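Local coordinates for sister chromatid cohesion protein (Chaetomium thermophilum, PDB 5T8V) that probably loads cohesin onto chromatin, as a HEAT-repeat cohesin loader of the SCC2/Nipped-B family, seen here as its C-terminal fragment, at residues I166-P169 / L170-R174; S243-T247 / Q248-G252; S949-G952 / I953-T956; F973-Y976 / S977-G981. All coordinates share one frame; numbering follows the deposited sequence.

Contact 1 (I166-P169 / L170-R174); sequences IIMP and LAELR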
ATOM      1  N   ILE A 166       0.884  54.090  14.339  1.00 23.25           N
ATOM      2  CA  ILE A 166      -0.564  54.223  14.194  1.00 22.66           C
ATOM      3  C   ILE A 166      -1.162  52.988  13.529  1.00 23.70           C
ATOM      4  O   ILE A 166      -2.009  52.306  14.116  1.00 24.33           O
ATOM      5  CB  ILE A 166      -0.911  55.501  13.408  1.00 20.49           C
ATOM      6  CG1 ILE A 166      -0.409  56.729  14.179  1.00 21.87           C
ATOM      7  CG2 ILE A 166      -2.417  55.587  13.170  1.00 20.13           C
ATOM      8  CD1 ILE A 166      -0.760  58.071  13.563  1.00 21.48           C
ATOM      9  N   ILE A 167      -0.728  52.693  12.304  1.00 34.51           N
ATOM     10  CA  ILE A 167      -1.382  51.653  11.507  1.00 33.43           C
ATOM     11  C   ILE A 167      -1.302  50.308  12.221  1.00 34.94           C
ATOM     12  O   ILE A 167      -2.322  49.656  12.481  1.00 35.87           O
ATOM     13  CB  ILE A 167      -0.756  51.586  10.103  1.00 31.57           C
ATOM     14  CG1 ILE A 167      -0.876  52.943   9.402  1.00 30.73           C
ATOM     15  CG2 ILE A 167      -1.437  50.515   9.264  1.00 32.14           C
ATOM     16  CD1 ILE A 167       0.003  53.085   8.179  1.00 30.49           C
ATOM     17  N   MET A 168      -0.086  49.875  12.553  1.00 31.79           N
ATOM     18  CA  MET A 168       0.086  48.577  13.199  1.00 33.10           C
ATOM     19  C   MET A 168      -0.574  48.523  14.570  1.00 33.85           C
ATOM     20  O   MET A 168      -1.385  47.610  14.805  1.00 35.13           O
ATOM     21  CB  MET A 168       1.579  48.244  13.283  1.00 33.76           C
ATOM     22  CG  MET A 168       2.288  48.200  11.930  1.00 33.17           C
ATOM     23  SD  MET A 168       1.747  46.853  10.858  1.00 34.52           S
ATOM     24  CE  MET A 168       2.358  45.426  11.750  1.00 36.56           C
ATOM     25  N   PRO A 169      -0.299  49.437  15.506  1.00 27.53           N
ATOM     26  CA  PRO A 169      -0.960  49.340  16.818  1.00 29.73           C
ATOM     27  C   PRO A 169      -2.473  49.439  16.744  1.00 29.86           C
ATOM     28  O   PRO A 169      -3.162  48.847  17.585  1.00 31.14           O
ATOM     29  CB  PRO A 169      -0.350  50.507  17.610  1.00 29.12           C
ATOM     30  CG  PRO A 169       0.222  51.427  16.586  1.00 27.14           C
ATOM     31  CD  PRO A 169       0.649  50.564  15.447  1.00 26.48           C
ATOM     32  N   LEU A 170      -3.019  50.169  15.768  1.00 30.77           N
ATOM     33  CA  LEU A 170      -4.470  50.223  15.622  1.00 31.10           C
ATOM     34  C   LEU A 170      -5.018  48.900  15.107  1.00 32.60           C
ATOM     35  O   LEU A 170      -6.049  48.420  15.592  1.00 34.67           O
ATOM     36  CB  LEU A 170      -4.870  51.364  14.689  1.00 30.67           C
ATOM     37  CG  LEU A 170      -4.982  52.750  15.329  1.00 31.91           C
ATOM     38  CD1 LEU A 170      -5.150  53.814  14.260  1.00 31.27           C
ATOM     39  CD2 LEU A 170      -6.144  52.805  16.301  1.00 33.39           C
ATOM     40  N   ALA A 171      -4.346  48.299  14.125  1.00 24.85           N
ATOM     41  CA  ALA A 171      -4.785  47.000  13.629  1.00 25.85           C
ATOM     42  C   ALA A 171      -4.721  45.943  14.723  1.00 27.86           C
ATOM     43  O   ALA A 171      -5.615  45.095  14.829  1.00 29.21           O
ATOM     44  CB  ALA A 171      -3.932  46.583  12.433  1.00 25.16           C
ATOM     45  N   GLU A 172      -3.679  45.983  15.556  1.00 49.98           N
ATOM     46  CA  GLU A 172      -3.475  44.951  16.565  1.00 53.30           C
ATOM     47  C   GLU A 172      -4.306  45.167  17.822  1.00 54.08           C
ATOM     48  O   GLU A 172      -4.489  44.219  18.594  1.00 56.77           O
ATOM     49  CB  GLU A 172      -1.997  44.877  16.949  1.00 55.50           C
ATOM     50  CG  GLU A 172      -1.072  44.530  15.794  1.00 57.91           C
ATOM     51  CD  GLU A 172       0.359  44.299  16.239  1.00 60.01           C
ATOM     52  OE1 GLU A 172       0.614  44.325  17.460  1.00 61.90           O
ATOM     53  OE2 GLU A 172       1.228  44.090  15.364  1.00 59.96           O
ATOM     54  N   LEU A 173      -4.814  46.376  18.047  1.00 39.65           N
ATOM     55  CA  LEU A 173      -5.510  46.678  19.292  1.00 40.66           C
ATOM     56  C   LEU A 173      -6.803  45.881  19.392  1.00 42.85           C
ATOM     57  O   LEU A 173      -7.613  45.868  18.460  1.00 42.39           O
ATOM     58  CB  LEU A 173      -5.811  48.172  19.384  1.00 38.42           C
ATOM     59  CG  LEU A 173      -6.323  48.634  20.747  1.00 39.30           C
ATOM     60  CD1 LEU A 173      -5.188  48.654  21.759  1.00 39.88           C
ATOM     61  CD2 LEU A 173      -6.982  50.001  20.641  1.00 38.90           C
ATOM     62  N   ARG A 174      -7.002  45.230  20.535  1.00 43.30           N
ATOM     63  CA  ARG A 174      -8.185  44.426  20.795  1.00 45.32           C
ATOM     64  C   ARG A 174      -8.921  44.964  22.015  1.00 48.00           C
ATOM     65  O   ARG A 174      -8.458  45.879  22.702  1.00 47.34           O
ATOM     66  CB  ARG A 174      -7.811  42.955  21.005  1.00 46.74           C
ATOM     67  CG  ARG A 174      -7.154  42.308  19.798  1.00 46.25           C
ATOM     68  CD  ARG A 174      -8.120  42.191  18.625  1.00 45.64           C
ATOM     69  NE  ARG A 174      -7.477  41.617  17.445  1.00 44.73           N
ATOM     70  CZ  ARG A 174      -6.822  42.319  16.524  1.00 41.84           C
ATOM     71  NH1 ARG A 174      -6.714  43.637  16.630  1.00 39.07           N
ATOM     72  NH2 ARG A 174      -6.269  41.698  15.490  1.00 41.93           N
TER
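Ile166 and Leu170, one turn apart near the C-terminal end of helix 149-172, form the tightly packed side: they lie side by side and point the same way, with CG2 of Ile166 meeting CD1 of Leu170 at 3.4 Å. Leu170 keeps CG beside its own backbone N (chi1 -84°), which lays the side chain back along the carbonyl of Ile166, and the side chain packs on Ile193 and Met197 of helix 190-213. Ile167 and Ala171 face Ile234, and Leu173 turns to helix 180-187.

The looser side carries the partly exposed Pro169 and Glu172; the buried Met168 meets the glutamate by its CE, 4.0 Å from OE2 of Glu172. Backbone bonds from Leu170 N to Ile166 O and from Glu172 N to Met168 O continue the helix, but Leu173 N reaches Pro169 O only weakly, at 3.0 Å, and Leu173 leaves helical geometry. Arg174 then folds back: its NH1 donates to Ala171 O at 2.6 Å, in the guanidinium plane, and reaches Leu173 O from above its carbonyl plane. The arginine thus supplies donors to Ala171 O in the last turn, to Leu173 O just beyond it and, through NH2, to Glu235 O of a loop; its positive charge would probably suit the helix dipole.

Contact 2 (S243-T247 / Q248-G252); sequences SVIET and QKFDG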
ATOM      1  N   SER A 243     -12.189  45.194  16.186  1.00 64.02           N
ATOM      2  CA  SER A 243     -11.303  46.088  15.456  1.00 60.61           C
ATOM      3  C   SER A 243     -11.811  47.515  15.594  1.00 58.67           C
ATOM      4  O   SER A 243     -13.016  47.763  15.505  1.00 58.90           O
ATOM      5  CB  SER A 243     -11.228  45.706  13.979  1.00 59.28           C
ATOM      6  OG  SER A 243     -12.511  45.766  13.380  1.00 60.70           O
ATOM      7  N   VAL A 244     -10.884  48.451  15.806  1.00 52.13           N
ATOM      8  CA  VAL A 244     -11.263  49.851  15.979  1.00 50.78           C
ATOM      9  C   VAL A 244     -12.015  50.351  14.752  1.00 48.33           C
ATOM     10  O   VAL A 244     -13.052  51.016  14.865  1.00 48.87           O
ATOM     11  CB  VAL A 244     -10.019  50.711  16.267  1.00 50.86           C
ATOM     12  CG1 VAL A 244     -10.398  52.180  16.407  1.00 51.76           C
ATOM     13  CG2 VAL A 244      -9.318  50.226  17.529  1.00 53.16           C
ATOM     14  N   ILE A 245     -11.499  50.045  13.562  1.00 36.45           N
ATOM     15  CA  ILE A 245     -12.110  50.458  12.306  1.00 35.20           C
ATOM     16  C   ILE A 245     -12.330  49.224  11.442  1.00 34.37           C
ATOM     17  O   ILE A 245     -11.921  48.114  11.784  1.00 34.60           O
ATOM     18  CB  ILE A 245     -11.259  51.507  11.558  1.00 33.52           C
ATOM     19  CG1 ILE A 245      -9.865  50.954  11.253  1.00 32.13           C
ATOM     20  CG2 ILE A 245     -11.163  52.784  12.381  1.00 34.52           C
ATOM     21  CD1 ILE A 245      -9.002  51.876  10.412  1.00 30.58           C
ATOM     22  N   GLU A 246     -12.992  49.435  10.306  1.00 55.95           N
ATOM     23  CA  GLU A 246     -13.280  48.340   9.392  1.00 57.57           C
ATOM     24  C   GLU A 246     -11.994  47.654   8.952  1.00 54.82           C
ATOM     25  O   GLU A 246     -11.050  48.303   8.491  1.00 53.37           O
ATOM     26  CB  GLU A 246     -14.049  48.856   8.176  1.00 60.32           C
ATOM     27  CG  GLU A 246     -15.488  49.236   8.479  1.00 65.24           C
ATOM     28  CD  GLU A 246     -16.218  49.781   7.266  1.00 67.01           C
ATOM     29  OE1 GLU A 246     -15.567  49.976   6.217  1.00 67.32           O
ATOM     30  OE2 GLU A 246     -17.442  50.015   7.363  1.00 68.81           O
ATOM     31  N   THR A 247     -11.967  46.329   9.099  1.00 46.17           N
ATOM     32  CA  THR A 247     -10.790  45.547   8.735  1.00 44.46           C
ATOM     33  C   THR A 247     -10.373  45.775   7.285  1.00 43.66           C
ATOM     34  O   THR A 247      -9.178  45.720   6.963  1.00 43.80           O
ATOM     35  CB  THR A 247     -11.079  44.066   8.977  1.00 44.29           C
ATOM     36  OG1 THR A 247     -12.324  43.714   8.364  1.00 44.52           O
ATOM     37  CG2 THR A 247     -11.162  43.772  10.473  1.00 45.37           C
ATOM     38  N   GLN A 248     -11.339  46.025   6.395  1.00 55.68           N
ATOM     39  CA  GLN A 248     -11.020  46.191   4.981  1.00 54.31           C
ATOM     40  C   GLN A 248     -10.018  47.317   4.752  1.00 52.40           C
ATOM     41  O   GLN A 248      -9.214  47.248   3.817  1.00 52.36           O
ATOM     42  CB  GLN A 248     -12.296  46.452   4.182  1.00 57.14           C
ATOM     43  CG  GLN A 248     -13.270  45.281   4.181  1.00 61.52           C
ATOM     44  CD  GLN A 248     -14.319  45.392   3.090  1.00 63.65           C
ATOM     45  OE1 GLN A 248     -14.182  46.188   2.159  1.00 62.93           O
ATOM     46  NE2 GLN A 248     -15.373  44.593   3.199  1.00 66.07           N
ATOM     47  N   LYS A 249     -10.053  48.360   5.580  1.00 37.24           N
ATOM     48  CA  LYS A 249      -9.079  49.440   5.457  1.00 35.85           C
ATOM     49  C   LYS A 249      -7.659  48.900   5.618  1.00 34.10           C
ATOM     50  O   LYS A 249      -6.771  49.150   4.783  1.00 33.02           O
ATOM     51  CB  LYS A 249      -9.398  50.516   6.500  1.00 38.30           C
ATOM     52  CG  LYS A 249      -8.849  51.901   6.203  1.00 39.65           C
ATOM     53  CD  LYS A 249      -9.496  52.526   4.966  1.00 40.54           C
ATOM     54  CE  LYS A 249      -8.829  53.840   4.604  1.00 40.63           C
ATOM     55  NZ  LYS A 249      -9.321  54.384   3.308  1.00 40.13           N
ATOM     56  N   PHE A 250      -7.438  48.115   6.675  1.00 27.81           N
ATOM     57  CA  PHE A 250      -6.138  47.487   6.872  1.00 26.60           C
ATOM     58  C   PHE A 250      -5.800  46.557   5.713  1.00 25.81           C
ATOM     59  O   PHE A 250      -4.643  46.494   5.276  1.00 25.62           O
ATOM     60  CB  PHE A 250      -6.117  46.731   8.201  1.00 27.32           C
ATOM     61  CG  PHE A 250      -6.313  47.611   9.403  1.00 28.77           C
ATOM     62  CD1 PHE A 250      -5.389  48.593   9.717  1.00 28.70           C
ATOM     63  CD2 PHE A 250      -7.413  47.450  10.227  1.00 30.36           C
ATOM     64  CE1 PHE A 250      -5.562  49.402  10.825  1.00 30.14           C
ATOM     65  CE2 PHE A 250      -7.590  48.256  11.337  1.00 31.81           C
ATOM     66  CZ  PHE A 250      -6.662  49.232  11.635  1.00 31.68           C
ATOM     67  N   ASP A 251      -6.794  45.823   5.197  1.00 30.09           N
ATOM     68  CA  ASP A 251      -6.554  45.047   3.985  1.00 29.46           C
ATOM     69  C   ASP A 251      -5.980  45.935   2.888  1.00 27.35           C
ATOM     70  O   ASP A 251      -5.023  45.556   2.201  1.00 27.25           O
ATOM     71  CB  ASP A 251      -7.842  44.376   3.503  1.00 31.56           C
ATOM     72  CG  ASP A 251      -8.326  43.286   4.442  1.00 34.24           C
ATOM     73  OD1 ASP A 251      -7.583  42.922   5.380  1.00 35.08           O
ATOM     74  OD2 ASP A 251      -9.450  42.783   4.230  1.00 35.43           O
ATOM     75  N   GLY A 252      -6.553  47.127   2.719  1.00 23.16           N
ATOM     76  CA  GLY A 252      -6.006  48.070   1.760  1.00 21.68           C
ATOM     77  C   GLY A 252      -4.541  48.357   2.017  1.00 21.07           C
ATOM     78  O   GLY A 252      -3.738  48.437   1.081  1.00 20.34           O
TER
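Thr247, Phe250 and Ile245 carry the entry into helix 247-267. Ile245 is still in the preceding loop, and the side chains of Ile245 and Phe250 cross at about a right angle: CG1 of Ile245 lies 3.5 Å from CE2 of Phe250, and CD1 of Ile245 is 3.7 Å from CZ of Phe250. Ile245 sets CG1 between its backbone N and carbonyl carbon (chi1 59°), a placement that turns the ethyl arm to the distal end of the ring. Phe250 in turn holds CG beside its own backbone N and sends the ring back over the first turn, where CD2 also nears the carbonyl oxygens of Glu246 and Thr247.

Thr247 contributes mainly through its backbone, although its OG1 also makes a weak hydrogen bond to Glu240 OE2. Its carbonyl oxygen accepts Asp251 N at 3.0 Å, in the carbonyl plane and with a nearly straight N-H (164°), the first regular i to i+4 bond of this helix start. One residue earlier, Glu246 O receives Lys249 N at 3.1 Å from above the carbonyl plane, and Glu246 O lies 3.4 Å from CB of Lys249. The lysine then leads away to bond through NZ with Thr198 OG1. In the loop, Ser243 OG donates to Ile245 O at 2.9 Å, tying the two ends of a short bend.

Met197 of helix 190-213 touches both Ile245 and Phe250, and Leu170 and Ala171 of helix 149-172 meet the ring. The chemistry is therefore divided: main-chain bonds start the helix, while the apolar pair joins the incoming loop to the packing between neighbouring helices.

Contact 3 (S949-G952 / I953-T956); sequences SLKG and IQKT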
ATOM      1  N   SER A 949     -19.870 -67.220   1.759  1.00 48.56           N
ATOM      2  CA  SER A 949     -18.576 -66.739   1.282  1.00 48.60           C
ATOM      3  C   SER A 949     -17.445 -67.651   1.747  1.00 50.60           C
ATOM      4  O   SER A 949     -16.573 -68.030   0.957  1.00 51.99           O
ATOM      5  CB  SER A 949     -18.349 -65.306   1.758  1.00 46.85           C
ATOM      6  OG  SER A 949     -19.327 -64.433   1.219  1.00 46.16           O
ATOM      7  N   LEU A 950     -17.446 -68.018   3.030  1.00 61.07           N
ATOM      8  CA  LEU A 950     -16.400 -68.894   3.554  1.00 63.62           C
ATOM      9  C   LEU A 950     -16.418 -70.250   2.856  1.00 65.33           C
ATOM     10  O   LEU A 950     -15.377 -70.749   2.404  1.00 66.67           O
ATOM     11  CB  LEU A 950     -16.574 -69.056   5.065  1.00 63.82           C
ATOM     12  CG  LEU A 950     -16.358 -67.781   5.883  1.00 63.55           C
ATOM     13  CD1 LEU A 950     -16.911 -67.934   7.291  1.00 64.46           C
ATOM     14  CD2 LEU A 950     -14.880 -67.424   5.927  1.00 64.14           C
ATOM     15  N   LYS A 951     -17.599 -70.868   2.770  1.00 52.09           N
ATOM     16  CA  LYS A 951     -17.745 -72.099   2.001  1.00 53.26           C
ATOM     17  C   LYS A 951     -17.112 -71.942   0.627  1.00 51.89           C
ATOM     18  O   LYS A 951     -16.330 -72.791   0.188  1.00 52.13           O
ATOM     19  CB  LYS A 951     -19.226 -72.470   1.873  1.00 54.94           C
ATOM     20  CG  LYS A 951     -19.882 -72.935   3.170  1.00 56.33           C
ATOM     21  CD  LYS A 951     -19.478 -74.359   3.522  1.00 58.46           C
ATOM     22  CE  LYS A 951     -19.875 -74.717   4.947  1.00 59.52           C
ATOM     23  NZ  LYS A 951     -19.231 -75.978   5.411  1.00 61.35           N
ATOM     24  N   GLY A 952     -17.425 -70.842  -0.060  1.00 51.71           N
ATOM     25  CA  GLY A 952     -16.795 -70.584  -1.342  1.00 51.66           C
ATOM     26  C   GLY A 952     -15.281 -70.566  -1.256  1.00 51.08           C
ATOM     27  O   GLY A 952     -14.592 -71.054  -2.156  1.00 51.96           O
ATOM     28  N   ILE A 953     -14.741 -70.008  -0.170  1.00 52.33           N
ATOM     29  CA  ILE A 953     -13.289 -69.931  -0.012  1.00 52.44           C
ATOM     30  C   ILE A 953     -12.690 -71.332   0.056  1.00 55.09           C
ATOM     31  O   ILE A 953     -11.805 -71.693  -0.734  1.00 56.32           O
ATOM     32  CB  ILE A 953     -12.925 -69.099   1.231  1.00 50.85           C
ATOM     33  CG1 ILE A 953     -13.299 -67.633   1.002  1.00 49.51           C
ATOM     34  CG2 ILE A 953     -11.434 -69.224   1.554  1.00 50.77           C
ATOM     35  CD1 ILE A 953     -13.137 -66.744   2.223  1.00 48.85           C
ATOM     36  N   GLN A 954     -13.154 -72.145   1.007  1.00 61.09           N
ATOM     37  CA  GLN A 954     -12.582 -73.483   1.123  1.00 62.73           C
ATOM     38  C   GLN A 954     -12.875 -74.341  -0.105  1.00 63.19           C
ATOM     39  O   GLN A 954     -12.109 -75.271  -0.392  1.00 63.30           O
ATOM     40  CB  GLN A 954     -13.058 -74.180   2.404  1.00 63.16           C
ATOM     41  CG  GLN A 954     -14.537 -74.072   2.746  1.00 63.10           C
ATOM     42  CD  GLN A 954     -14.809 -74.463   4.188  1.00 64.33           C
ATOM     43  OE1 GLN A 954     -13.886 -74.704   4.964  1.00 64.54           O
ATOM     44  NE2 GLN A 954     -16.080 -74.519   4.555  1.00 64.45           N
ATOM     45  N   LYS A 955     -13.940 -74.036  -0.851  1.00 64.61           N
ATOM     46  CA  LYS A 955     -14.107 -74.643  -2.168  1.00 67.81           C
ATOM     47  C   LYS A 955     -12.994 -74.200  -3.109  1.00 68.89           C
ATOM     48  O   LYS A 955     -12.526 -74.983  -3.944  1.00 69.51           O
ATOM     49  CB  LYS A 955     -15.473 -74.283  -2.759  1.00 68.56           C
ATOM     50  CG  LYS A 955     -16.688 -74.910  -2.066  1.00 69.86           C
ATOM     51  CD  LYS A 955     -16.557 -76.414  -1.895  1.00 72.55           C
ATOM     52  CE  LYS A 955     -16.071 -76.767  -0.492  1.00 73.51           C
ATOM     53  NZ  LYS A 955     -15.778 -78.219  -0.343  1.00 76.57           N
ATOM     54  N   THR A 956     -12.555 -72.944  -2.986  1.00 52.76           N
ATOM     55  CA  THR A 956     -11.423 -72.479  -3.783  1.00 54.56           C
ATOM     56  C   THR A 956     -10.161 -73.260  -3.443  1.00 54.56           C
ATOM     57  O   THR A 956      -9.402 -73.644  -4.337  1.00 56.24           O
ATOM     58  CB  THR A 956     -11.195 -70.981  -3.567  1.00 55.11           C
ATOM     59  OG1 THR A 956     -12.422 -70.268  -3.769  1.00 54.83           O
ATOM     60  CG2 THR A 956     -10.148 -70.456  -4.537  1.00 56.11           C
TER
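The carboxamide of Gln954 lies alongside the Lys951 chain, its NE2 3.6 Å from CD and equally far from NZ of Lys951. The two side chains run the same way, and Gln954 reaches this place by setting CG between its backbone N and carbonyl carbon (chi1 44°) and extending from there. Beyond the contact both touch Phe1000: the lysine makes a cation-pi interaction with that ring, and its NZ bonds to His999 O.

On the buried side Leu950 and Ile953 also point the same way, with CD2 of Leu950 4.1 Å from CD1 of Ile953. They belong to the face by which helix 940-960 packs on the following helix 969-986 and on helix 1009-1016, an arrangement of successive helices fitting the HEAT-repeat architecture of cohesin loaders. Ile953 meets Tyr976 there, while Ile1015 touches both apolar residues.

Gly952 O takes two bonds from one residue. Thr956 N approaches Gly952 O at 2.9 Å in the helical pattern, and Thr956 OG1 donates to Gly952 O at 2.8 Å from the opposite face of the carbonyl plane. With the hydroxyl turned back beside its own backbone N (chi1 -52°), the threonine satisfies this polar group within the helix.

Contact 4 (F973-Y976 / S977-G981); sequences FDRY and SLIVG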
ATOM      1  N   PHE A 973     -12.381 -65.685  -5.591  1.00 43.67           N
ATOM      2  CA  PHE A 973     -11.806 -65.648  -4.251  1.00 41.50           C
ATOM      3  C   PHE A 973     -11.621 -64.218  -3.768  1.00 39.82           C
ATOM      4  O   PHE A 973     -11.841 -63.922  -2.588  1.00 39.09           O
ATOM      5  CB  PHE A 973     -10.467 -66.374  -4.212  1.00 43.47           C
ATOM      6  CG  PHE A 973      -9.656 -66.035  -3.000  1.00 42.97           C
ATOM      7  CD1 PHE A 973      -9.976 -66.578  -1.770  1.00 42.31           C
ATOM      8  CD2 PHE A 973      -8.597 -65.147  -3.082  1.00 43.20           C
ATOM      9  CE1 PHE A 973      -9.251 -66.255  -0.647  1.00 41.71           C
ATOM     10  CE2 PHE A 973      -7.862 -64.821  -1.958  1.00 42.49           C
ATOM     11  CZ  PHE A 973      -8.188 -65.379  -0.740  1.00 41.74           C
ATOM     12  N   ASP A 974     -11.182 -63.322  -4.653  1.00 39.83           N
ATOM     13  CA  ASP A 974     -11.063 -61.920  -4.271  1.00 39.16           C
ATOM     14  C   ASP A 974     -12.374 -61.414  -3.689  1.00 38.64           C
ATOM     15  O   ASP A 974     -12.388 -60.742  -2.650  1.00 37.91           O
ATOM     16  CB  ASP A 974     -10.650 -61.076  -5.476  1.00 39.85           C
ATOM     17  CG  ASP A 974     -10.460 -59.611  -5.125  1.00 39.44           C
ATOM     18  OD1 ASP A 974     -11.474 -58.890  -5.013  1.00 39.20           O
ATOM     19  OD2 ASP A 974      -9.298 -59.181  -4.965  1.00 39.55           O
ATOM     20  N   ARG A 975     -13.493 -61.747  -4.335  1.00 51.23           N
ATOM     21  CA  ARG A 975     -14.778 -61.266  -3.844  1.00 51.15           C
ATOM     22  C   ARG A 975     -15.171 -61.954  -2.541  1.00 50.46           C
ATOM     23  O   ARG A 975     -15.677 -61.304  -1.621  1.00 49.38           O
ATOM     24  CB  ARG A 975     -15.860 -61.467  -4.905  1.00 52.58           C
ATOM     25  CG  ARG A 975     -17.085 -60.596  -4.690  1.00 52.96           C
ATOM     26  CD  ARG A 975     -16.760 -59.124  -4.917  1.00 54.28           C
ATOM     27  NE  ARG A 975     -17.832 -58.243  -4.477  1.00 54.36           N
ATOM     28  CZ  ARG A 975     -17.741 -56.919  -4.460  1.00 54.97           C
ATOM     29  NH1 ARG A 975     -16.626 -56.318  -4.860  1.00 54.10           N
ATOM     30  NH2 ARG A 975     -18.765 -56.190  -4.041  1.00 55.62           N
ATOM     31  N   TYR A 976     -14.956 -63.267  -2.442  1.00 51.89           N
ATOM     32  CA  TYR A 976     -15.257 -63.972  -1.201  1.00 52.04           C
ATOM     33  C   TYR A 976     -14.511 -63.345  -0.028  1.00 49.75           C
ATOM     34  O   TYR A 976     -15.119 -62.926   0.966  1.00 48.14           O
ATOM     35  CB  TYR A 976     -14.892 -65.453  -1.337  1.00 54.45           C
ATOM     36  CG  TYR A 976     -15.774 -66.246  -2.281  1.00 56.95           C
ATOM     37  CD1 TYR A 976     -17.139 -66.000  -2.370  1.00 57.41           C
ATOM     38  CD2 TYR A 976     -15.238 -67.249  -3.081  1.00 58.91           C
ATOM     39  CE1 TYR A 976     -17.942 -66.726  -3.227  1.00 59.71           C
ATOM     40  CE2 TYR A 976     -16.035 -67.980  -3.941  1.00 60.98           C
ATOM     41  CZ  TYR A 976     -17.385 -67.715  -4.010  1.00 62.22           C
ATOM     42  OH  TYR A 976     -18.182 -68.440  -4.866  1.00 65.67           O
ATOM     43  N   SER A 977     -13.183 -63.273  -0.133  1.00 45.91           N
ATOM     44  CA  SER A 977     -12.375 -62.699   0.936  1.00 44.10           C
ATOM     45  C   SER A 977     -12.753 -61.253   1.210  1.00 42.23           C
ATOM     46  O   SER A 977     -12.687 -60.804   2.359  1.00 41.86           O
ATOM     47  CB  SER A 977     -10.894 -62.790   0.578  1.00 45.38           C
ATOM     48  OG  SER A 977     -10.569 -61.871  -0.449  1.00 46.60           O
ATOM     49  N   LEU A 978     -13.131 -60.501   0.176  1.00 42.74           N
ATOM     50  CA  LEU A 978     -13.549 -59.121   0.395  1.00 42.05           C
ATOM     51  C   LEU A 978     -14.816 -59.069   1.241  1.00 40.95           C
ATOM     52  O   LEU A 978     -14.903 -58.302   2.208  1.00 40.53           O
ATOM     53  CB  LEU A 978     -13.760 -58.418  -0.946  1.00 42.56           C
ATOM     54  CG  LEU A 978     -14.157 -56.943  -0.848  1.00 42.34           C
ATOM     55  CD1 LEU A 978     -13.045 -56.121  -0.219  1.00 42.55           C
ATOM     56  CD2 LEU A 978     -14.528 -56.384  -2.212  1.00 43.27           C
ATOM     57  N   ILE A 979     -15.811 -59.888   0.893  1.00 36.73           N
ATOM     58  CA  ILE A 979     -17.067 -59.906   1.640  1.00 36.87           C
ATOM     59  C   ILE A 979     -16.816 -60.323   3.084  1.00 36.90           C
ATOM     60  O   ILE A 979     -17.280 -59.672   4.027  1.00 36.83           O
ATOM     61  CB  ILE A 979     -18.084 -60.835   0.952  1.00 37.65           C
ATOM     62  CG1 ILE A 979     -18.413 -60.313  -0.449  1.00 37.93           C
ATOM     63  CG2 ILE A 979     -19.363 -60.953   1.787  1.00 38.07           C
ATOM     64  CD1 ILE A 979     -19.200 -61.291  -1.306  1.00 39.01           C
ATOM     65  N   VAL A 980     -16.083 -61.421   3.277  1.00 37.20           N
ATOM     66  CA  VAL A 980     -15.769 -61.869   4.632  1.00 37.53           C
ATOM     67  C   VAL A 980     -15.060 -60.765   5.406  1.00 37.15           C
ATOM     68  O   VAL A 980     -15.371 -60.505   6.575  1.00 37.48           O
ATOM     69  CB  VAL A 980     -14.927 -63.157   4.585  1.00 38.04           C
ATOM     70  CG1 VAL A 980     -14.506 -63.581   5.993  1.00 38.64           C
ATOM     71  CG2 VAL A 980     -15.704 -64.274   3.907  1.00 38.73           C
ATOM     72  N   GLY A 981     -14.101 -60.095   4.766  1.00 41.18           N
ATOM     73  CA  GLY A 981     -13.318 -59.092   5.468  1.00 41.58           C
ATOM     74  C   GLY A 981     -14.151 -57.899   5.890  1.00 41.11           C
ATOM     75  O   GLY A 981     -14.078 -57.449   7.038  1.00 41.77           O
TER
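Arg975 and Leu978 cross at a slant, the leucine methyl CD2 lying over one face of the guanidinium. Followed outward from CB, the arginine first sends CG away from its backbone N (chi1 -160°) and meets CD1 of Ile979 with that CG at 4.1 Å, the two side chains lying at about a right angle. The chain bends at chi2 and then runs extended through CD and NE to CZ, which is 4.0 Å from Leu978 CD2. NH1 of Arg975 comes nearer, 3.4 Å from CD2 of Leu978. The other terminal nitrogen, NH2, bonds to the carbonyl oxygens of Val914 and Val917, so the charged end is held by main-chain acceptors while a methyl lies against its flat side.

These residues sit on helix 969-986, whose flanks are covered by helices 919-935, 940-960 and 1026-1042, as expected in a helical-repeat solenoid. Leu922 touches both Arg975 and Leu978, and Ile979 reaches Leu945 of the helix before.

Round the helix, Phe973 offers a ring face to Ser977, with CB of the serine 3.9 Å above the plane and shifted toward the rim: a CH-pi contact. The backbone beneath is regular, Ser977 N bonding to Phe973 O at 2.9 Å and Val980 N to Tyr976 O at 2.9 Å, the latter close to straight.

The four contacts form two touching pairs on opposite sides of the chain's centre, with contacts 1 and 3 about 121 Å apart between centres. Contact 1 is the most buried; the other three are partly buried, and contacts 2 and 3 include exposed residues. In the first pair, Leu173 packs on Val244, joining a helix end to the loop before a helix beginning. In the second, contacts 3 and 4 lie on consecutive helices, where Gly952 meets the Tyr976 ring and Ser949 meets Val980. Chemistry follows position: contacts 1 and 2 form helix ends, contacts 3 and 4 mid-helix turns. Basic side chains reach outside carbonyls in contacts 1, 3 and 4, whereas Lys249 of contact 2 reaches a hydroxyl.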